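Local coordinates for protein beta-fructofuranosidase (Arabidopsis thaliana, PDB 2OXB) that hydrolyses sucrose and 1-kestose, and less readily neokestose and levan, releasing terminal beta-D-fructofuranosyl residues as a cell-wall invertase of glycoside hydrolase family 32, at residues A[72-77]-A[97-102]; A[92-97]-A[104-109]; A[46-51]-A[64-69]; A[158-163]-A[171-176]; A[88-93]-A[116-121]. The protein carries 1 engineered substitution. All coordinates share one frame; numbering follows the deposited sequence.

Interaction 1 (A[72-77]-A[97-102])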
# COMPACT_ATOMS: atom_id res chain seq x y z
N PHE A 72 9.63 -1.43 -29.47
CA PHE A 72 8.64 -0.88 -28.56
C PHE A 72 8.94 -0.84 -27.05
O PHE A 72 8.11 -0.38 -26.27
CB PHE A 72 7.28 -1.58 -28.80
CG PHE A 72 7.32 -3.08 -28.68
CD1 PHE A 72 7.34 -3.71 -27.43
CD2 PHE A 72 7.28 -3.88 -29.82
CE1 PHE A 72 7.33 -5.11 -27.31
CE2 PHE A 72 7.27 -5.28 -29.72
CZ PHE A 72 7.29 -5.89 -28.46
N ASP A 73 10.11 -1.31 -26.65
CA ASP A 73 10.49 -1.30 -25.24
C ASP A 73 11.99 -1.51 -25.10
O ASP A 73 12.47 -1.90 -24.04
CB ASP A 73 9.79 -2.42 -24.48
CG ASP A 73 10.38 -3.78 -24.79
OD1 ASP A 73 10.33 -4.65 -23.89
OD2 ASP A 73 10.89 -3.96 -25.92
N ILE A 74 12.71 -1.25 -26.18
CA ILE A 74 14.15 -1.44 -26.22
C ILE A 74 14.85 -0.62 -25.13
O ILE A 74 15.99 -0.90 -24.76
CB ILE A 74 14.68 -1.07 -27.67
CG1 ILE A 74 15.76 -2.05 -28.12
CG2 ILE A 74 15.18 0.38 -27.71
CD1 ILE A 74 17.07 -1.91 -27.42
N ASN A 75 14.16 0.37 -24.58
CA ASN A 75 14.78 1.20 -23.55
C ASN A 75 14.26 1.02 -22.13
O ASN A 75 14.69 1.73 -21.20
CB ASN A 75 14.72 2.66 -23.98
CG ASN A 75 15.82 3.01 -24.95
OD1 ASN A 75 16.98 3.13 -24.56
ND2 ASN A 75 15.49 3.14 -26.23
N GLY A 76 13.36 0.07 -21.94
CA GLY A 76 12.83 -0.17 -20.61
C GLY A 76 11.50 -0.88 -20.57
O GLY A 76 10.69 -0.78 -21.49
N CYS A 77 11.27 -1.61 -19.50
CA CYS A 77 10.01 -2.31 -19.34
C CYS A 77 9.36 -1.82 -18.07
O CYS A 77 9.55 -2.39 -16.99
CB CYS A 77 10.23 -3.82 -19.26
SG CYS A 77 10.22 -4.63 -20.84
N ILE A 97 9.68 1.61 -23.47
CA ILE A 97 10.30 2.82 -23.98
C ILE A 97 10.95 2.46 -25.31
O ILE A 97 11.88 1.66 -25.34
CB ILE A 97 11.39 3.35 -23.01
CG1 ILE A 97 10.97 3.12 -21.55
CG2 ILE A 97 11.63 4.84 -23.26
CD1 ILE A 97 9.64 3.78 -21.18
N ASP A 98 10.45 3.04 -26.40
CA ASP A 98 10.98 2.75 -27.73
C ASP A 98 12.34 3.43 -28.00
O ASP A 98 12.81 4.24 -27.19
CB ASP A 98 9.97 3.15 -28.82
CG ASP A 98 9.54 4.60 -28.73
OD1 ASP A 98 10.37 5.47 -28.39
OD2 ASP A 98 8.36 4.86 -29.02
N PRO A 99 12.98 3.12 -29.14
CA PRO A 99 14.28 3.69 -29.49
C PRO A 99 14.46 5.20 -29.40
O PRO A 99 15.58 5.69 -29.41
CB PRO A 99 14.55 3.14 -30.89
CG PRO A 99 13.21 2.83 -31.41
CD PRO A 99 12.51 2.24 -30.23
N LYS A 100 13.36 5.93 -29.33
CA LYS A 100 13.46 7.37 -29.21
C LYS A 100 12.83 7.80 -27.91
O LYS A 100 11.98 8.68 -27.88
CB LYS A 100 12.79 8.08 -30.40
CG LYS A 100 11.31 7.79 -30.60
CD LYS A 100 10.73 8.64 -31.76
CE LYS A 100 9.33 8.16 -32.19
NZ LYS A 100 8.73 8.98 -33.30
N ASN A 101 13.24 7.14 -26.83
CA ASN A 101 12.75 7.46 -25.49
C ASN A 101 11.38 8.13 -25.37
O ASN A 101 11.30 9.32 -25.06
CB ASN A 101 13.81 8.30 -24.78
CG ASN A 101 14.95 7.46 -24.24
OD1 ASN A 101 14.83 6.85 -23.17
ND2 ASN A 101 16.06 7.41 -24.97
N GLN A 102 10.31 7.38 -25.62
CA GLN A 102 8.95 7.93 -25.51
C GLN A 102 7.99 6.84 -25.04
O GLN A 102 7.85 5.79 -25.67
CB GLN A 102 8.49 8.53 -26.85
CG GLN A 102 7.67 7.60 -27.74
CD GLN A 102 7.38 8.20 -29.11
OE1 GLN A 102 7.09 9.38 -29.24
NE2 GLN A 102 7.44 7.36 -30.14
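N75 holds the end of strand 93-97 with both its backbone and its side chain. Its backbone N donates to I97 O at 2.7 Å. ND2 bonds to D98 O at 3.1 Å but stands above the carbonyl plane, 56° out of it. N75 is the third residue of a type I beta turn, D73 to G76, and the next residue closes the pairing: I97 N donates to G76 O at 3.3 Å. The I97 side chain fits against this turn. CG2, anti to the backbone N, lies against N75 CB, while CG1 faces G76 CA at 3.9 Å. I74 CG2 rests on the P99 ring on the exposed side. The 97-102 loop is folded on D98: OD1 takes K100 N in an Asx turn, and OD2 receives Q102 NE2 at 2.9 Å. D73 turns its carboxylate away, to K123. The consecutive carbonyls of I97 and D98 thus both find donors in one asparagine, which fixes one loop against the other beside substrate-binding W78.

Interaction 2 (A[92-97]-A[104-109])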
# COMPACT_ATOMS: atom_id res chain seq x y z
N ILE A 92 -1.45 -8.80 -20.58
CA ILE A 92 -0.74 -7.73 -19.86
C ILE A 92 -0.62 -6.44 -20.66
O ILE A 92 -0.46 -6.45 -21.88
CB ILE A 92 0.70 -8.18 -19.40
CG1 ILE A 92 0.60 -9.03 -18.13
CG2 ILE A 92 1.58 -6.95 -19.14
CD1 ILE A 92 1.91 -9.58 -17.64
N LEU A 93 -0.72 -5.32 -19.96
CA LEU A 93 -0.59 -4.01 -20.57
C LEU A 93 0.55 -3.30 -19.85
O LEU A 93 0.41 -2.90 -18.70
CB LEU A 93 -1.91 -3.23 -20.42
CG LEU A 93 -3.03 -3.57 -21.42
CD1 LEU A 93 -3.37 -5.05 -21.33
CD2 LEU A 93 -4.26 -2.72 -21.15
N TYR A 94 1.69 -3.17 -20.51
CA TYR A 94 2.83 -2.50 -19.89
C TYR A 94 3.41 -1.41 -20.79
O TYR A 94 3.30 -1.47 -22.02
CB TYR A 94 3.92 -3.51 -19.53
CG TYR A 94 4.81 -3.88 -20.69
CD1 TYR A 94 6.01 -3.22 -20.92
CD2 TYR A 94 4.45 -4.89 -21.57
CE1 TYR A 94 6.82 -3.55 -22.00
CE2 TYR A 94 5.25 -5.23 -22.64
CZ TYR A 94 6.44 -4.56 -22.85
OH TYR A 94 7.23 -4.91 -23.92
N THR A 95 4.02 -0.42 -20.14
CA THR A 95 4.64 0.72 -20.79
C THR A 95 6.10 0.45 -21.13
O THR A 95 6.94 0.29 -20.24
CB THR A 95 4.62 1.99 -19.87
OG1 THR A 95 3.31 2.19 -19.33
CG2 THR A 95 5.04 3.24 -20.65
N GLY A 96 6.41 0.42 -22.42
CA GLY A 96 7.78 0.21 -22.84
C GLY A 96 8.36 1.52 -23.37
O GLY A 96 7.62 2.46 -23.67
N ILE A 97 9.68 1.61 -23.47
CA ILE A 97 10.30 2.82 -23.98
C ILE A 97 10.95 2.46 -25.31
O ILE A 97 11.88 1.66 -25.34
CB ILE A 97 11.39 3.35 -23.01
CG1 ILE A 97 10.97 3.12 -21.55
CG2 ILE A 97 11.63 4.84 -23.26
CD1 ILE A 97 9.64 3.78 -21.18
N VAL A 104 5.47 4.42 -24.67
CA VAL A 104 4.46 3.76 -25.48
C VAL A 104 3.84 2.63 -24.67
O VAL A 104 4.41 2.16 -23.69
CB VAL A 104 5.07 3.18 -26.77
CG1 VAL A 104 5.48 4.29 -27.70
CG2 VAL A 104 6.27 2.31 -26.44
N GLN A 105 2.66 2.20 -25.10
CA GLN A 105 1.93 1.13 -24.44
C GLN A 105 1.94 -0.11 -25.29
O GLN A 105 1.55 -0.07 -26.46
CB GLN A 105 0.49 1.53 -24.18
CG GLN A 105 0.40 2.75 -23.32
CD GLN A 105 1.19 2.58 -22.04
OE1 GLN A 105 1.62 3.55 -21.43
NE2 GLN A 105 1.37 1.33 -21.61
N ASN A 106 2.36 -1.22 -24.67
CA ASN A 106 2.46 -2.50 -25.33
C ASN A 106 1.67 -3.57 -24.62
O ASN A 106 1.41 -3.45 -23.42
CB ASN A 106 3.92 -2.92 -25.37
CG ASN A 106 4.79 -1.84 -25.95
OD1 ASN A 106 4.58 -1.42 -27.09
ND2 ASN A 106 5.75 -1.37 -25.17
N ILE A 107 1.30 -4.61 -25.35
CA ILE A 107 0.55 -5.73 -24.80
C ILE A 107 1.39 -7.01 -24.88
O ILE A 107 2.23 -7.16 -25.77
CB ILE A 107 -0.79 -5.93 -25.56
CG1 ILE A 107 -1.69 -6.93 -24.82
CG2 ILE A 107 -0.53 -6.44 -26.97
CD1 ILE A 107 -3.07 -7.13 -25.46
N ALA A 108 1.16 -7.94 -23.94
CA ALA A 108 1.88 -9.21 -23.89
C ALA A 108 1.02 -10.40 -23.39
O ALA A 108 0.47 -10.35 -22.29
CB ALA A 108 3.11 -9.06 -22.99
N GLU A 109 0.93 -11.45 -24.19
CA GLU A 109 0.17 -12.65 -23.83
C GLU A 109 1.16 -13.78 -23.49
O GLU A 109 2.33 -13.71 -23.85
CB GLU A 109 -0.71 -13.09 -25.00
CG GLU A 109 0.07 -13.46 -26.26
CD GLU A 109 -0.83 -13.81 -27.42
OE1 GLU A 109 -1.73 -14.66 -27.24
OE2 GLU A 109 -0.63 -13.25 -28.52
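Y94 and N106 form the dense middle of this antiparallel hairpin, joined by two backbone bonds: Y94 N to N106 O at 2.9 Å and N106 N to Y94 O at 2.8 Å. Their side chains share one face of the sheet. With CG between backbone N and carbonyl carbon (chi1 81°), the Y94 ring swings across the strand gap, and N106 CB sits over its face, 4.2 Å from the ring centroid. The ring edge meets A108 CB. The N106 amide continues past the ring, and its ND2 bonds to F72 O. G96 and V104 form the next hydrogen-bonded pair, with V104 N to G96 O at 3.1 Å. Packing is looser on the opposite face at the other end, where L93 CD1 only grazes I107 CG1 at 4.3 Å and I107 is partly open to solvent. On that face T95 OG1 binds the backbone N of D145, a substrate-binding residue. The chemistry therefore divides by face: on one, a buried aromatic packed on an asparagine whose amide bonds to F72 O, and on the other a threonine hydroxyl that ties the hairpin to the substrate site.

Interaction 3 (A[46-51]-A[64-69])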
# COMPACT_ATOMS: atom_id res chain seq x y z
N ILE A 46 15.55 -1.94 -15.38
CA ILE A 46 14.31 -2.48 -14.87
C ILE A 46 13.69 -3.52 -15.80
O ILE A 46 13.57 -3.32 -17.01
CB ILE A 46 13.28 -1.35 -14.60
CG1 ILE A 46 13.73 -0.54 -13.39
CG2 ILE A 46 11.91 -1.94 -14.34
CD1 ILE A 46 13.89 -1.38 -12.12
N VAL A 47 13.30 -4.65 -15.20
CA VAL A 47 12.68 -5.77 -15.90
C VAL A 47 11.52 -6.30 -15.05
O VAL A 47 11.39 -5.95 -13.88
CB VAL A 47 13.68 -6.95 -16.08
CG1 VAL A 47 13.06 -8.03 -16.95
CG2 VAL A 47 14.99 -6.44 -16.67
N TRP A 48 10.69 -7.14 -15.65
CA TRP A 48 9.56 -7.73 -14.94
C TRP A 48 9.94 -9.07 -14.31
O TRP A 48 9.65 -10.12 -14.87
CB TRP A 48 8.37 -7.90 -15.89
CG TRP A 48 7.58 -6.62 -16.11
CD1 TRP A 48 8.09 -5.38 -16.40
CD2 TRP A 48 6.16 -6.46 -16.04
NE1 TRP A 48 7.07 -4.46 -16.51
CE2 TRP A 48 5.87 -5.10 -16.29
CE3 TRP A 48 5.09 -7.34 -15.78
CZ2 TRP A 48 4.56 -4.59 -16.30
CZ3 TRP A 48 3.79 -6.83 -15.79
CH2 TRP A 48 3.54 -5.47 -16.05
N ALA A 49 10.59 -9.02 -13.14
CA ALA A 49 10.97 -10.23 -12.43
C ALA A 49 9.68 -10.94 -12.07
O ALA A 49 8.65 -10.28 -11.86
CB ALA A 49 11.75 -9.90 -11.19
N HIS A 50 9.74 -12.26 -11.98
CA HIS A 50 8.56 -13.07 -11.68
C HIS A 50 8.69 -13.93 -10.43
O HIS A 50 9.79 -14.22 -9.98
CB HIS A 50 8.24 -13.98 -12.88
CG HIS A 50 6.85 -14.51 -12.89
ND1 HIS A 50 5.84 -14.00 -12.09
CD2 HIS A 50 6.26 -15.46 -13.66
CE1 HIS A 50 4.71 -14.61 -12.38
NE2 HIS A 50 4.93 -15.50 -13.33
N SER A 51 7.54 -14.32 -9.89
CA SER A 51 7.43 -15.16 -8.71
C SER A 51 5.97 -15.62 -8.68
O SER A 51 5.12 -14.99 -9.31
CB SER A 51 7.77 -14.37 -7.44
OG SER A 51 9.13 -13.95 -7.43
N PRO A 64 12.77 -13.51 -15.38
CA PRO A 64 12.10 -12.30 -15.87
C PRO A 64 11.22 -12.55 -17.11
O PRO A 64 11.64 -13.24 -18.03
CB PRO A 64 13.26 -11.37 -16.16
CG PRO A 64 14.19 -11.68 -15.03
CD PRO A 64 14.15 -13.19 -14.95
N ALA A 65 10.02 -11.97 -17.12
CA ALA A 65 9.06 -12.16 -18.21
C ALA A 65 8.98 -11.04 -19.25
O ALA A 65 8.91 -11.30 -20.46
CB ALA A 65 7.68 -12.41 -17.63
N ILE A 66 8.94 -9.80 -18.77
CA ILE A 66 8.88 -8.64 -19.65
C ILE A 66 10.21 -7.90 -19.45
O ILE A 66 10.51 -7.44 -18.35
CB ILE A 66 7.71 -7.68 -19.29
CG1 ILE A 66 6.40 -8.46 -19.10
CG2 ILE A 66 7.49 -6.66 -20.41
CD1 ILE A 66 5.92 -9.14 -20.36
N PHE A 67 10.99 -7.83 -20.52
CA PHE A 67 12.29 -7.16 -20.54
C PHE A 67 12.56 -6.72 -21.97
O PHE A 67 12.00 -7.28 -22.91
CB PHE A 67 13.39 -8.13 -20.07
CG PHE A 67 13.35 -9.48 -20.73
CD1 PHE A 67 13.99 -9.69 -21.95
CD2 PHE A 67 12.60 -10.51 -20.18
CE1 PHE A 67 13.88 -10.91 -22.62
CE2 PHE A 67 12.48 -11.73 -20.83
CZ PHE A 67 13.12 -11.93 -22.06
N PRO A 68 13.41 -5.68 -22.15
CA PRO A 68 13.78 -5.12 -23.45
C PRO A 68 14.31 -6.14 -24.46
O PRO A 68 15.43 -6.64 -24.31
CB PRO A 68 14.81 -4.06 -23.08
CG PRO A 68 14.30 -3.57 -21.78
CD PRO A 68 13.97 -4.86 -21.06
N SER A 69 13.51 -6.43 -25.48
CA SER A 69 13.87 -7.39 -26.53
C SER A 69 13.03 -7.10 -27.77
O SER A 69 12.56 -8.02 -28.44
CB SER A 69 13.59 -8.83 -26.07
OG SER A 69 12.20 -9.10 -26.10
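Residues 46-49 and 64-68 run with end-to-end directions 149° apart, at a place where the second segment turns a corner at A65. W48 is held by both its backbone groups: its N donates to I66 O at 2.7 Å, and its O accepts A65 N at 2.9 Å. Because W48 thus faces two successive residues, and A65 is bent out of strand conformation, the arrangement is consistent with a bulge-like irregularity where the strand bends. P64 CA makes a CA-H...O contact with W48 O at 3.4 Å. The side chains of W48 and I66 run alongside each other. I66 CB lies over the face of the indole, 3.7 Å from the centroid of the five-membered ring, and CG1 extends across the same face to CD2, also at 3.7 Å. CG of W48 stands beside its backbone N (chi1 -80°), which turns the indole over I66, and NE1 reaches W78 O. Replacing the W48 indole by the methyl of an alanine is likely to uncover the side of I66 and leave W78 O without its indole donor. Nearer the surface, V47 CG1 packs on P64 CB. Strand 29-36 flanks 47-53 on its other side, with A49 against Y34 and W36. I66 also leans on W121 of strand 121-123, and W48 on I92, so this outermost hairpin of its sheet abuts the sheet built on 93-97 and 103-110.

Interaction 4 (A[158-163]-A[171-176])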
# COMPACT_ATOMS: atom_id res chain seq x y z
N ARG A 158 -12.42 -0.62 -21.78
CA ARG A 158 -11.89 0.66 -21.31
C ARG A 158 -10.70 0.46 -20.39
O ARG A 158 -10.60 -0.54 -19.68
CB ARG A 158 -13.00 1.46 -20.60
CG ARG A 158 -14.15 1.93 -21.52
CD ARG A 158 -15.51 1.48 -20.99
NE ARG A 158 -16.64 1.76 -21.89
CZ ARG A 158 -17.24 2.94 -22.03
NH1 ARG A 158 -16.84 3.99 -21.33
NH2 ARG A 158 -18.27 3.06 -22.87
N VAL A 159 -9.76 1.40 -20.45
CA VAL A 159 -8.56 1.39 -19.62
C VAL A 159 -8.08 2.84 -19.53
O VAL A 159 -8.45 3.68 -20.34
CB VAL A 159 -7.43 0.52 -20.22
CG1 VAL A 159 -6.80 1.19 -21.43
CG2 VAL A 159 -6.38 0.25 -19.16
N ILE A 160 -7.26 3.14 -18.52
CA ILE A 160 -6.76 4.49 -18.36
C ILE A 160 -5.25 4.51 -18.16
O ILE A 160 -4.66 3.56 -17.64
CB ILE A 160 -7.43 5.19 -17.18
CG1 ILE A 160 -7.29 4.32 -15.93
CG2 ILE A 160 -8.90 5.49 -17.50
CD1 ILE A 160 -7.77 4.98 -14.67
N ILE A 161 -4.63 5.60 -18.57
CA ILE A 161 -3.19 5.72 -18.43
C ILE A 161 -2.88 6.99 -17.69
O ILE A 161 -3.68 7.92 -17.70
CB ILE A 161 -2.50 5.73 -19.82
CG1 ILE A 161 -2.78 4.40 -20.54
CG2 ILE A 161 -1.01 5.89 -19.67
CD1 ILE A 161 -4.18 4.30 -21.09
N GLY A 162 -1.73 7.03 -17.03
CA GLY A 162 -1.38 8.21 -16.28
C GLY A 162 -0.57 9.22 -17.06
O GLY A 162 0.50 8.91 -17.57
N SER A 163 -1.09 10.44 -17.16
CA SER A 163 -0.37 11.50 -17.86
C SER A 163 -0.38 12.82 -17.08
O SER A 163 -0.56 12.84 -15.86
CB SER A 163 -0.94 11.72 -19.27
OG SER A 163 -0.47 10.72 -20.16
N ALA A 171 -5.99 10.99 -16.22
CA ALA A 171 -5.97 9.57 -16.58
C ALA A 171 -6.54 9.43 -17.99
O ALA A 171 -7.75 9.43 -18.16
CB ALA A 171 -6.81 8.77 -15.60
N ILE A 172 -5.68 9.32 -18.99
CA ILE A 172 -6.16 9.20 -20.36
C ILE A 172 -6.75 7.84 -20.63
O ILE A 172 -6.12 6.81 -20.40
CB ILE A 172 -5.04 9.44 -21.37
CG1 ILE A 172 -4.50 10.86 -21.20
CG2 ILE A 172 -5.56 9.20 -22.79
CD1 ILE A 172 -3.30 11.16 -22.06
N THR A 173 -7.97 7.80 -21.15
CA THR A 173 -8.59 6.52 -21.42
C THR A 173 -8.64 6.18 -22.90
O THR A 173 -8.70 7.06 -23.75
CB THR A 173 -10.00 6.46 -20.82
OG1 THR A 173 -10.71 5.35 -21.39
CG2 THR A 173 -10.75 7.75 -21.07
N TYR A 174 -8.58 4.89 -23.20
CA TYR A 174 -8.63 4.41 -24.57
C TYR A 174 -9.68 3.33 -24.65
O TYR A 174 -9.61 2.34 -23.93
CB TYR A 174 -7.30 3.78 -25.01
CG TYR A 174 -6.25 4.72 -25.55
CD1 TYR A 174 -5.51 5.53 -24.69
CD2 TYR A 174 -5.98 4.76 -26.92
CE1 TYR A 174 -4.52 6.37 -25.18
CE2 TYR A 174 -4.99 5.60 -27.42
CZ TYR A 174 -4.26 6.41 -26.55
OH TYR A 174 -3.28 7.27 -27.03
N THR A 175 -10.66 3.51 -25.52
CA THR A 175 -11.69 2.49 -25.69
C THR A 175 -11.12 1.52 -26.71
O THR A 175 -10.36 1.92 -27.60
CB THR A 175 -13.02 3.10 -26.23
OG1 THR A 175 -12.78 3.83 -27.44
CG2 THR A 175 -13.64 4.02 -25.20
N SER A 176 -11.45 0.24 -26.58
CA SER A 176 -10.95 -0.76 -27.51
C SER A 176 -12.09 -1.55 -28.13
O SER A 176 -13.02 -1.97 -27.44
CB SER A 176 -9.99 -1.73 -26.81
OG SER A 176 -9.42 -2.64 -27.72
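V159 O is gripped by two donors that reach it from opposite faces of its carbonyl plane: Y174 N at 3.1 Å and the T173 hydroxyl OG1 at 3.0 Å. T173 manages this because OG1 is anti to its backbone N (chi1 165°). The other backbone bonds join I161 and I172: I161 N donates to I172 O at 2.7 Å, and the return bond from I172 N is weak. Apolar contacts divide between the faces of the sheet. On one, I160 CG2 crosses T173 CB at 3.6 Å while I160 CB meets the A171 methyl. On the other, I161 CD1 approaches Y174 CD1 at 4.0 Å, and I172 CD1 packs beside S163, whose OG bonds to S142 O. The charged R158 pairs with D252. Backbone bonds tie R158, I160 and G162 to W150, T147 and substrate-binding R144, and strand 182-192 lies on the other flank. This is consistent with one antiparallel blade of the five-bladed propeller of GH32 enzymes, the segment through R144 to W150 running along its edge.

Interaction 5 (A[88-93]-A[116-121])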
# COMPACT_ATOMS: atom_id res chain seq x y z
N GLY A 88 -11.06 -16.59 -19.09
CA GLY A 88 -10.03 -17.12 -18.21
C GLY A 88 -8.61 -16.93 -18.72
O GLY A 88 -7.67 -17.53 -18.20
N LYS A 89 -8.45 -16.10 -19.74
CA LYS A 89 -7.14 -15.83 -20.31
C LYS A 89 -6.58 -14.56 -19.66
O LYS A 89 -7.31 -13.60 -19.44
CB LYS A 89 -7.26 -15.67 -21.83
CG LYS A 89 -6.23 -14.76 -22.50
CD LYS A 89 -4.80 -15.19 -22.23
CE LYS A 89 -3.84 -14.26 -22.94
NZ LYS A 89 -4.02 -14.33 -24.42
N PRO A 90 -5.29 -14.57 -19.28
CA PRO A 90 -4.65 -13.41 -18.65
C PRO A 90 -3.61 -12.73 -19.54
O PRO A 90 -2.60 -13.33 -19.88
CB PRO A 90 -4.01 -14.02 -17.41
CG PRO A 90 -3.48 -15.31 -17.95
CD PRO A 90 -4.58 -15.81 -18.89
N VAL A 91 -3.86 -11.48 -19.93
CA VAL A 91 -2.91 -10.75 -20.77
C VAL A 91 -2.18 -9.71 -19.93
O VAL A 91 -2.27 -9.73 -18.71
CB VAL A 91 -3.62 -10.03 -21.93
CG1 VAL A 91 -4.11 -11.03 -22.95
CG2 VAL A 91 -4.79 -9.22 -21.40
N ILE A 92 -1.45 -8.80 -20.58
CA ILE A 92 -0.74 -7.73 -19.86
C ILE A 92 -0.62 -6.44 -20.66
O ILE A 92 -0.46 -6.45 -21.88
CB ILE A 92 0.70 -8.18 -19.40
CG1 ILE A 92 0.60 -9.03 -18.13
CG2 ILE A 92 1.58 -6.95 -19.14
CD1 ILE A 92 1.91 -9.58 -17.64
N LEU A 93 -0.72 -5.32 -19.96
CA LEU A 93 -0.59 -4.01 -20.57
C LEU A 93 0.55 -3.30 -19.85
O LEU A 93 0.41 -2.90 -18.70
CB LEU A 93 -1.91 -3.23 -20.42
CG LEU A 93 -3.03 -3.57 -21.42
CD1 LEU A 93 -3.37 -5.05 -21.33
CD2 LEU A 93 -4.26 -2.72 -21.15
N PRO A 116 0.80 -23.64 -15.82
CA PRO A 116 0.24 -22.98 -14.65
C PRO A 116 1.19 -21.93 -14.06
O PRO A 116 0.85 -21.26 -13.09
CB PRO A 116 0.00 -24.13 -13.69
CG PRO A 116 1.17 -25.03 -13.98
CD PRO A 116 1.20 -25.03 -15.50
N TYR A 117 2.36 -21.79 -14.66
CA TYR A 117 3.34 -20.83 -14.18
C TYR A 117 3.45 -19.58 -15.04
O TYR A 117 3.86 -18.53 -14.55
CB TYR A 117 4.71 -21.50 -14.04
CG TYR A 117 4.78 -22.57 -12.97
CD1 TYR A 117 5.98 -23.24 -12.70
CD2 TYR A 117 3.66 -22.93 -12.23
CE1 TYR A 117 6.06 -24.22 -11.72
CE2 TYR A 117 3.72 -23.91 -11.25
CZ TYR A 117 4.93 -24.56 -11.00
OH TYR A 117 4.99 -25.53 -10.03
N LEU A 118 3.07 -19.69 -16.31
CA LEU A 118 3.11 -18.56 -17.24
C LEU A 118 4.45 -17.82 -17.20
O LEU A 118 4.49 -16.59 -17.14
CB LEU A 118 1.97 -17.57 -16.92
CG LEU A 118 0.51 -18.01 -17.00
CD1 LEU A 118 -0.41 -16.88 -16.53
CD2 LEU A 118 0.16 -18.41 -18.42
N ARG A 119 5.55 -18.57 -17.24
CA ARG A 119 6.88 -17.98 -17.19
C ARG A 119 7.36 -17.38 -18.51
O ARG A 119 8.19 -16.48 -18.50
CB ARG A 119 7.90 -19.02 -16.69
CG ARG A 119 8.38 -20.01 -17.72
CD ARG A 119 9.26 -21.04 -17.04
NE ARG A 119 8.48 -21.89 -16.15
CZ ARG A 119 7.58 -22.78 -16.58
NH1 ARG A 119 7.37 -22.92 -17.88
NH2 ARG A 119 6.90 -23.51 -15.72
N GLU A 120 6.85 -17.86 -19.64
CA GLU A 120 7.27 -17.28 -20.91
C GLU A 120 6.19 -16.41 -21.54
O GLU A 120 5.15 -16.91 -21.98
CB GLU A 120 7.70 -18.37 -21.90
CG GLU A 120 9.05 -18.99 -21.59
CD GLU A 120 9.55 -19.87 -22.71
OE1 GLU A 120 10.23 -19.35 -23.63
OE2 GLU A 120 9.25 -21.08 -22.68
N TRP A 121 6.43 -15.11 -21.58
CA TRP A 121 5.45 -14.20 -22.16
C TRP A 121 5.74 -13.78 -23.59
O TRP A 121 6.86 -13.39 -23.92
CB TRP A 121 5.27 -12.94 -21.29
CG TRP A 121 4.51 -13.22 -20.03
CD1 TRP A 121 4.96 -13.90 -18.93
CD2 TRP A 121 3.15 -12.86 -19.76
NE1 TRP A 121 3.96 -13.98 -17.99
CE2 TRP A 121 2.84 -13.36 -18.47
CE3 TRP A 121 2.16 -12.17 -20.47
CZ2 TRP A 121 1.57 -13.19 -17.88
CZ3 TRP A 121 0.90 -12.00 -19.89
CH2 TRP A 121 0.62 -12.51 -18.60
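I92 presses its CD1 onto the face of the W121 indole, CD1 lying 3.5 Å from the centroid of the six-membered ring and only 17° off its normal. The two side chains cross at about a right angle, and I92 CG1 follows to W121 CZ3 at 3.5 Å, so the end of the isoleucine rests on the outer rim of the benzene ring. The edge of that ring meets the backbone at V91, whose carbonyl carbon C lies 3.8 Å from W121 CZ3. Two residues before I92, P90 CG touches L118 CD1 at 3.7 Å. The contact between the two segments is thus apolar packing. Within its own segment, the first torsion of W121 (chi1 -74°, CG beside the backbone N) and a weak bond of 2.8 Å from W121 NE1 to L118 O help orient the indole. Beyond, F33 meets the indole nearly at right angles, and A65, I66, A108 and P110 also lie against W121. A serine in its place would probably open a gap beneath I92 and leave the side chains of F33 and I66 without their aromatic neighbour. Strands 29-36 and 60-66 belong to one sheet, 93-97, 103-110 and 121-123 to the next; the aromatic buried between them is part of the hydrophobic packing that joins successive blades of the GH32 beta-propeller.

From the N terminus, interaction 3 comes first and closes the 47-53/60-66 hairpin before the others begin. The chain then enters 72-77, whose partner 97-102 follows only after 88-93 and 92-97 have passed; interaction 1 therefore crosses both interaction 2 and interaction 5. Interaction 2 closes the short hairpin loop, and interaction 5, starting from the same stretch and sharing I92 and L93, closes the wider loop around it. Interactions 1, 2 and 5 each touch interaction 3, tying one sheet to the next. Interaction 4 follows in series as a separate hairpin, reaching interaction 2 through V159 beside L93.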